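Local coordinates for freshwater cyanophage protein (Microcystis phage Mic1, PDB 6L2W) that is of unknown function but adopts a novel fold, pairs with a second copy of itself, and may be a structural protein of the cyanophage, at residues E46-A49 and E50-E53; W76-D80 and M81-L85; E96-I99 and R100-N103. All blocks are in the same frame, centred on the assembly; numbering follows the deposited sequence.

Contact 1. Residues E46-A49 and E50-E53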
loop_
_atom_site.group_PDB
_atom_site.type_symbol
_atom_site.label_atom_id
_atom_site.label_comp_id
_atom_site.label_asym_id
_atom_site.label_seq_id
_atom_site.Cartn_x
_atom_site.Cartn_y
_atom_site.Cartn_z
ATOM N N GLU B 46 -10.837 8.178 -13.505
ATOM C CA GLU B 46 -11.958 7.357 -13.973
ATOM C C GLU B 46 -11.409 6.357 -14.984
ATOM O O GLU B 46 -10.706 6.746 -15.891
ATOM C CB GLU B 46 -13.041 8.225 -14.627
ATOM C CG GLU B 46 -13.994 7.446 -15.539
ATOM C CD GLU B 46 -15.207 8.185 -16.102
ATOM O OE1 GLU B 46 -15.447 9.367 -15.723
ATOM O OE2 GLU B 46 -15.927 7.567 -16.927
ATOM N N LEU B 47 -11.713 5.086 -14.818
ATOM C CA LEU B 47 -11.132 4.104 -15.709
ATOM C C LEU B 47 -12.146 3.808 -16.808
ATOM O O LEU B 47 -13.263 3.400 -16.510
ATOM C CB LEU B 47 -10.776 2.835 -14.934
ATOM C CG LEU B 47 -10.046 1.763 -15.744
ATOM C CD1 LEU B 47 -8.581 2.114 -15.906
ATOM C CD2 LEU B 47 -10.197 0.405 -15.088
ATOM N N THR B 48 -11.721 4.007 -18.050
ATOM C CA THR B 48 -12.601 3.864 -19.212
ATOM C C THR B 48 -12.066 2.765 -20.124
ATOM O O THR B 48 -10.936 2.305 -19.972
ATOM C CB THR B 48 -12.746 5.180 -19.990
ATOM O OG1 THR B 48 -11.475 5.650 -20.456
ATOM C CG2 THR B 48 -13.389 6.255 -19.146
ATOM N N ALA B 49 -12.896 2.382 -21.079
ATOM C CA ALA B 49 -12.552 1.329 -22.013
ATOM C C ALA B 49 -11.388 1.778 -22.898
ATOM O O ALA B 49 -10.651 0.930 -23.378
ATOM C CB ALA B 49 -13.749 0.958 -22.848
ATOM N N GLU B 50 -11.226 3.094 -23.071
ATOM C CA GLU B 50 -10.178 3.641 -23.943
ATOM C C GLU B 50 -8.873 3.851 -23.153
ATOM O O GLU B 50 -7.790 3.486 -23.655
ATOM C CB GLU B 50 -10.643 4.917 -24.664
ATOM C CG GLU B 50 -11.355 5.949 -23.798
ATOM C CD GLU B 50 -12.881 5.927 -23.852
ATOM O OE1 GLU B 50 -13.456 4.866 -24.180
ATOM O OE2 GLU B 50 -13.500 6.972 -23.552
ATOM N N ASN B 51 -8.940 4.405 -21.937
ATOM C CA ASN B 51 -7.709 4.808 -21.229
ATOM C C ASN B 51 -7.058 3.604 -20.517
ATOM O O ASN B 51 -5.942 3.729 -20.051
ATOM C CB ASN B 51 -7.959 5.970 -20.262
ATOM C CG ASN B 51 -8.732 5.572 -19.022
ATOM O OD1 ASN B 51 -9.056 4.400 -18.840
ATOM N ND2 ASN B 51 -9.051 6.536 -18.175
ATOM N N LEU B 52 -7.733 2.459 -20.432
ATOM C CA LEU B 52 -7.228 1.277 -19.701
ATOM C C LEU B 52 -5.832 0.923 -20.205
ATOM O O LEU B 52 -4.857 0.814 -19.441
ATOM C CB LEU B 52 -8.201 0.111 -19.916
ATOM C CG LEU B 52 -7.891 -1.212 -19.210
ATOM C CD1 LEU B 52 -6.716 -1.950 -19.844
ATOM C CD2 LEU B 52 -7.660 -1.016 -17.722
ATOM N N GLU B 53 -5.774 0.741 -21.505
ATOM C CA GLU B 53 -4.553 0.446 -22.208
ATOM C C GLU B 53 -3.464 1.453 -21.811
ATOM O O GLU B 53 -2.345 1.067 -21.498
ATOM C CB GLU B 53 -4.818 0.500 -23.715
ATOM C CG GLU B 53 -3.849 -0.326 -24.536
ATOM C CD GLU B 53 -4.488 -0.993 -25.744
ATOM O OE1 GLU B 53 -5.213 -1.999 -25.548
ATOM O OE2 GLU B 53 -4.263 -0.503 -26.876
#
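Thr48 and Asn51 grip each other by a reciprocal pair of bonds, a worked example of the capping box that opens many helices. Asn51 N donates to Thr48 OG1 at 3.2 Å, and in return Thr48 N donates to Asn51 OD1 at 2.8 Å. The second bond is nearly straight at its hydrogen (164°), yet its donor stands well above the plane of the Asn51 carbonyl. The two side chains meet at about a right angle. With its first torsion at 59°, Thr48 places OG1 between its own N and carbonyl carbon, facing the backbone N-H of Asn51. The amide of Asn51 is held by its other end as well: ND2 donates to Glu46 O at 2.8 Å, lying in the carbonyl plane, with the acceptor also close to the plane of the amide. Bonds at both OD1 and ND2 therefore fix the rotation of this flat group. A weak bond from Leu52 N to Thr48 O (3.2 Å) adds a backbone link. Beyond the polar box, Leu47 CD1 packs on Leu52 CD2 at 3.7 Å, an apolar pair in the positions of a hydrophobic staple. The whole turn carries the chain from strand 45-46 into helix 51-61; Leu47 is bonded through its backbone to Met2, while Leu47 and Leu52 rest on Lys98 and Ile102 of helix 96-115, respectively.

Contact 2. Residues W76-D80 and M81-L85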
loop_
_atom_site.group_PDB
_atom_site.type_symbol
_atom_site.label_atom_id
_atom_site.label_comp_id
_atom_site.label_asym_id
_atom_site.label_seq_id
_atom_site.Cartn_x
_atom_site.Cartn_y
_atom_site.Cartn_z
ATOM N N TRP B 76 -1.347 -3.638 -7.639
ATOM C CA TRP B 76 -0.217 -4.040 -8.448
ATOM C C TRP B 76 1.005 -3.225 -8.035
ATOM O O TRP B 76 0.986 -2.014 -8.145
ATOM C CB TRP B 76 -0.513 -3.822 -9.937
ATOM C CG TRP B 76 -1.661 -4.629 -10.455
ATOM C CD1 TRP B 76 -1.609 -5.806 -11.152
ATOM C CD2 TRP B 76 -3.056 -4.325 -10.300
ATOM N NE1 TRP B 76 -2.876 -6.256 -11.436
ATOM C CE2 TRP B 76 -3.784 -5.362 -10.941
ATOM C CE3 TRP B 76 -3.755 -3.286 -9.679
ATOM C CZ2 TRP B 76 -5.173 -5.377 -10.999
ATOM C CZ3 TRP B 76 -5.135 -3.310 -9.730
ATOM C CH2 TRP B 76 -5.832 -4.346 -10.368
ATOM N N TYR B 77 2.073 -3.917 -7.674
ATOM C CA TYR B 77 3.294 -3.312 -7.206
ATOM C C TYR B 77 4.385 -3.352 -8.281
ATOM O O TYR B 77 4.437 -4.261 -9.106
ATOM C CB TYR B 77 3.745 -4.017 -5.926
ATOM C CG TYR B 77 2.997 -3.542 -4.707
ATOM C CD1 TYR B 77 1.820 -4.147 -4.302
ATOM C CD2 TYR B 77 3.440 -2.444 -3.996
ATOM C CE1 TYR B 77 1.118 -3.697 -3.196
ATOM C CE2 TYR B 77 2.757 -1.990 -2.877
ATOM C CZ TYR B 77 1.584 -2.609 -2.486
ATOM O OH TYR B 77 0.922 -2.142 -1.386
ATOM N N SER B 78 5.261 -2.387 -8.223
ATOM C CA SER B 78 6.430 -2.391 -9.120
ATOM C C SER B 78 7.465 -3.352 -8.540
ATOM O O SER B 78 7.423 -3.609 -7.346
ATOM C CB SER B 78 6.977 -1.017 -9.307
ATOM O OG SER B 78 7.494 -0.502 -8.110
ATOM N N GLY B 79 8.362 -3.861 -9.344
ATOM C CA GLY B 79 9.382 -4.800 -8.854
ATOM C C GLY B 79 10.294 -4.192 -7.811
ATOM O O GLY B 79 10.666 -4.915 -6.911
ATOM N N ASP B 80 10.600 -2.904 -7.905
ATOM C CA ASP B 80 11.489 -2.195 -6.951
ATOM C C ASP B 80 10.705 -1.701 -5.727
ATOM O O ASP B 80 11.336 -1.137 -4.841
ATOM C CB ASP B 80 12.286 -1.106 -7.670
ATOM C CG ASP B 80 11.449 0.021 -8.232
ATOM O OD1 ASP B 80 10.241 -0.117 -8.261
ATOM O OD2 ASP B 80 12.024 1.024 -8.626
ATOM N N MET B 81 9.394 -1.902 -5.715
ATOM C CA MET B 81 8.432 -1.528 -4.648
ATOM C C MET B 81 8.320 -0.012 -4.493
ATOM O O MET B 81 7.765 0.399 -3.517
ATOM C CB MET B 81 8.736 -2.201 -3.311
ATOM C CG MET B 81 8.570 -3.692 -3.358
ATOM S SD MET B 81 6.896 -4.261 -3.542
ATOM C CE MET B 81 6.142 -3.528 -2.109
ATOM N N SER B 82 8.793 0.766 -5.440
ATOM C CA SER B 82 8.676 2.225 -5.352
ATOM C C SER B 82 7.259 2.742 -5.679
ATOM O O SER B 82 6.912 3.859 -5.286
ATOM C CB SER B 82 9.652 2.849 -6.288
ATOM O OG SER B 82 10.977 2.570 -5.898
ATOM N N TYR B 83 6.469 1.990 -6.453
ATOM C CA TYR B 83 5.163 2.448 -6.947
ATOM C C TYR B 83 4.135 1.339 -6.763
ATOM O O TYR B 83 4.458 0.179 -6.776
ATOM C CB TYR B 83 5.176 2.823 -8.439
ATOM C CG TYR B 83 6.361 3.641 -8.857
ATOM C CD1 TYR B 83 6.410 4.995 -8.596
ATOM C CD2 TYR B 83 7.460 3.051 -9.440
ATOM C CE1 TYR B 83 7.516 5.754 -8.914
ATOM C CE2 TYR B 83 8.584 3.792 -9.765
ATOM C CZ TYR B 83 8.618 5.141 -9.479
ATOM O OH TYR B 83 9.722 5.885 -9.755
ATOM N N HIS B 84 2.882 1.704 -6.671
ATOM C CA HIS B 84 1.876 0.701 -6.903
ATOM C C HIS B 84 0.621 1.342 -7.474
ATOM O O HIS B 84 0.416 2.554 -7.354
ATOM C CB HIS B 84 1.609 -0.111 -5.632
ATOM C CG HIS B 84 0.666 0.531 -4.683
ATOM N ND1 HIS B 84 1.066 1.524 -3.841
ATOM C CD2 HIS B 84 -0.644 0.302 -4.425
ATOM C CE1 HIS B 84 0.039 1.876 -3.072
ATOM N NE2 HIS B 84 -1.026 1.148 -3.418
ATOM N N LEU B 85 -0.174 0.494 -8.120
ATOM C CA LEU B 85 -1.453 0.877 -8.683
ATOM C C LEU B 85 -2.583 0.264 -7.848
ATOM O O LEU B 85 -2.465 -0.835 -7.305
ATOM C CB LEU B 85 -1.514 0.384 -10.132
ATOM C CG LEU B 85 -2.789 0.743 -10.885
ATOM C CD1 LEU B 85 -2.771 2.215 -11.285
ATOM C CD2 LEU B 85 -2.965 -0.146 -12.100
HETATM O O HOH W 1 11.052 1.631 -2.840
HETATM O O HOH W 2 12.003 4.441 -9.275
#
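Trp76 and Leu85 form an antiparallel hydrogen-bonded pair, with Trp76 N to Leu85 O at 3.0 Å and Leu85 N to Trp76 O at 2.8 Å. Tyr77 and His84 follow as a non-hydrogen-bonded pair; Ser78 N then donates to Tyr83 O, and a type I turn from Ser78 to Met81 starts the reversal. Met81, with positive phi (66°), carries the chain onward from that turn. Inside the loop, Asp80 OD1 accepts twice: Ser78 OG meets it at 2.8 Å nearly along its C-O axis, whereas Ser82 N comes from above the carboxylate plane at 3.3 Å. Ser78 OG also receives Tyr83 N, so one hydroxyl ties the loop to the returning strand. Tyr77 and His84 lie side by side in an offset stack, centroids 4.7 Å apart and planes at 17°, and His84 CB sits over the Tyr77 face, 3.7 Å from its centroid. Met81, bent at its second and third torsions, lays CE 3.5 Å from Tyr77 CD2, while SD stands oblique to the ring, 4.8 Å from the Tyr77 centroid, a Met-aromatic contact. His84 ND1 is hydrogen-bonded to His9, while Tyr77 also meets His9 and Tyr77 of the second subunit. Trp76 CE3 packs on Leu85 CD2 on the other face of the strands. Such pairing and loop bonding identify a beta hairpin, here contributing aromatic rings to the interface between the two subunits.

Contact 3. Residues E96-I99 and R100-N103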
loop_
_atom_site.group_PDB
_atom_site.type_symbol
_atom_site.label_atom_id
_atom_site.label_comp_id
_atom_site.label_asym_id
_atom_site.label_seq_id
_atom_site.Cartn_x
_atom_site.Cartn_y
_atom_site.Cartn_z
ATOM N N GLU B 96 -13.319 -8.610 -10.143
ATOM C CA GLU B 96 -12.543 -9.755 -10.609
ATOM C C GLU B 96 -12.264 -9.630 -12.118
ATOM O O GLU B 96 -11.160 -9.971 -12.566
ATOM C CB GLU B 96 -13.258 -11.074 -10.280
ATOM C CG GLU B 96 -12.976 -11.590 -8.873
ATOM C CD GLU B 96 -14.170 -11.776 -7.942
ATOM O OE1 GLU B 96 -14.342 -10.950 -7.006
ATOM O OE2 GLU B 96 -14.915 -12.762 -8.136
ATOM N N VAL B 97 -13.257 -9.166 -12.886
ATOM C CA VAL B 97 -13.154 -9.094 -14.364
ATOM C C VAL B 97 -12.141 -8.000 -14.735
ATOM O O VAL B 97 -11.271 -8.260 -15.543
ATOM C CB VAL B 97 -14.532 -8.886 -15.041
ATOM C CG1 VAL B 97 -14.420 -8.504 -16.516
ATOM C CG2 VAL B 97 -15.410 -10.125 -14.894
ATOM N N LYS B 98 -12.227 -6.806 -14.140
ATOM C CA LYS B 98 -11.258 -5.754 -14.455
ATOM C C LYS B 98 -9.860 -6.142 -13.983
ATOM O O LYS B 98 -8.889 -5.741 -14.614
ATOM C CB LYS B 98 -11.617 -4.386 -13.873
ATOM C CG LYS B 98 -12.444 -3.510 -14.804
ATOM C CD LYS B 98 -11.744 -3.092 -16.096
ATOM C CE LYS B 98 -12.717 -2.670 -17.181
ATOM N NZ LYS B 98 -12.221 -1.489 -17.930
ATOM N N ILE B 99 -9.760 -6.901 -12.896
ATOM C CA ILE B 99 -8.454 -7.288 -12.380
ATOM C C ILE B 99 -7.806 -8.242 -13.380
ATOM O O ILE B 99 -6.636 -8.081 -13.685
ATOM C CB ILE B 99 -8.562 -7.881 -10.961
ATOM C CG1 ILE B 99 -8.875 -6.780 -9.946
ATOM C CG2 ILE B 99 -7.305 -8.642 -10.564
ATOM C CD1 ILE B 99 -9.450 -7.292 -8.648
ATOM N N ARG B 100 -8.593 -9.202 -13.873
ATOM C CA ARG B 100 -8.180 -10.147 -14.898
ATOM C C ARG B 100 -7.682 -9.383 -16.133
ATOM O O ARG B 100 -6.591 -9.661 -16.658
ATOM C CB ARG B 100 -9.340 -11.088 -15.233
ATOM C CG ARG B 100 -8.961 -12.251 -16.144
ATOM C CD ARG B 100 -9.807 -13.515 -15.983
ATOM N NE ARG B 100 -11.137 -13.479 -16.592
ATOM C CZ ARG B 100 -12.295 -13.510 -15.918
ATOM N NH1 ARG B 100 -12.311 -13.449 -14.594
ATOM N NH2 ARG B 100 -13.438 -13.606 -16.580
ATOM N N GLU B 101 -8.448 -8.405 -16.582
ATOM C CA GLU B 101 -8.065 -7.650 -17.766
ATOM C C GLU B 101 -6.714 -6.957 -17.538
ATOM O O GLU B 101 -5.849 -6.963 -18.429
ATOM C CB GLU B 101 -9.113 -6.599 -18.112
ATOM C CG GLU B 101 -10.370 -7.198 -18.712
ATOM C CD GLU B 101 -11.449 -6.201 -19.116
ATOM O OE1 GLU B 101 -11.126 -4.990 -19.292
ATOM O OE2 GLU B 101 -12.615 -6.644 -19.270
ATOM N N ILE B 102 -6.545 -6.357 -16.354
ATOM C CA ILE B 102 -5.358 -5.568 -16.069
ATOM C C ILE B 102 -4.138 -6.483 -16.012
ATOM O O ILE B 102 -3.105 -6.143 -16.564
ATOM C CB ILE B 102 -5.529 -4.730 -14.791
ATOM C CG1 ILE B 102 -6.552 -3.626 -15.059
ATOM C CG2 ILE B 102 -4.187 -4.179 -14.295
ATOM C CD1 ILE B 102 -6.865 -2.758 -13.863
ATOM N N ASN B 103 -4.297 -7.621 -15.359
ATOM C CA ASN B 103 -3.246 -8.609 -15.235
ATOM C C ASN B 103 -2.839 -9.160 -16.609
ATOM O O ASN B 103 -1.640 -9.332 -16.856
ATOM C CB ASN B 103 -3.674 -9.739 -14.300
ATOM C CG ASN B 103 -3.344 -9.448 -12.850
ATOM O OD1 ASN B 103 -2.407 -8.703 -12.567
ATOM N ND2 ASN B 103 -4.053 -10.082 -11.927
#
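Val97, Lys98 and Ile99 meet residues three and four places later in a local contact along about two turns near the start of helix 96-115, illustrating how one helix combines an ion pair on one flank with buried isoleucines on another. Its backbone scaffold is the regular i to i+4 series: Arg100 N bonds to Glu96 O and Asn103 N to Ile99 O, the latter at 2.9 Å. On one flank Lys98 and Glu101 cross obliquely. The lysine chain, bent at its second and fourth torsions (-64° and 140°), brings CE to 3.5 Å from Glu101 OE1, while NZ makes a long salt bridge of 3.9 Å to that oxygen. Val97 CG1 lies 3.8 Å from Glu101 OE2, at the other end of the carboxylate. On another flank Ile99 and Asn103 run side by side, with Ile99 CG2 3.8 Å from Asn103 ND2. Asn103 has its amide bonded elsewhere, OD1 to Trp76 and ND2 to Asn67, and Ile99 and Ile102 also pack on Trp76. At its long separation the Lys98-Glu101 pair probably contributes modest electrostatic attraction, whereas the Asn103 amide, bonded at both OD1 and ND2, is consistent with a fixed orientation beside the isoleucines.

In the fold
Helix 96-115 is the common partner of the other two contacts, a small example of how local motifs combine into a fold. Contacts 1 and 3, with centres about 13 Å apart, meet through Leu52 CD2 and Ile102 CG1 at 3.9 Å and through Leu47 CD2 and Lys98 CD at 4.0 Å. Contacts 2 and 3 have centres about 17 Å apart but are joined by a probable hydrogen bond of 2.7 Å from Trp76 NE1 to Asn103 OD1, and Trp76 CE2 packs 3.6 Å from Ile102 CG2. Contacts 1 and 2 do not touch: their nearest atoms are about 7 Å apart. Ile102 therefore touches Leu52 of contact 1 and Trp76 of contact 2.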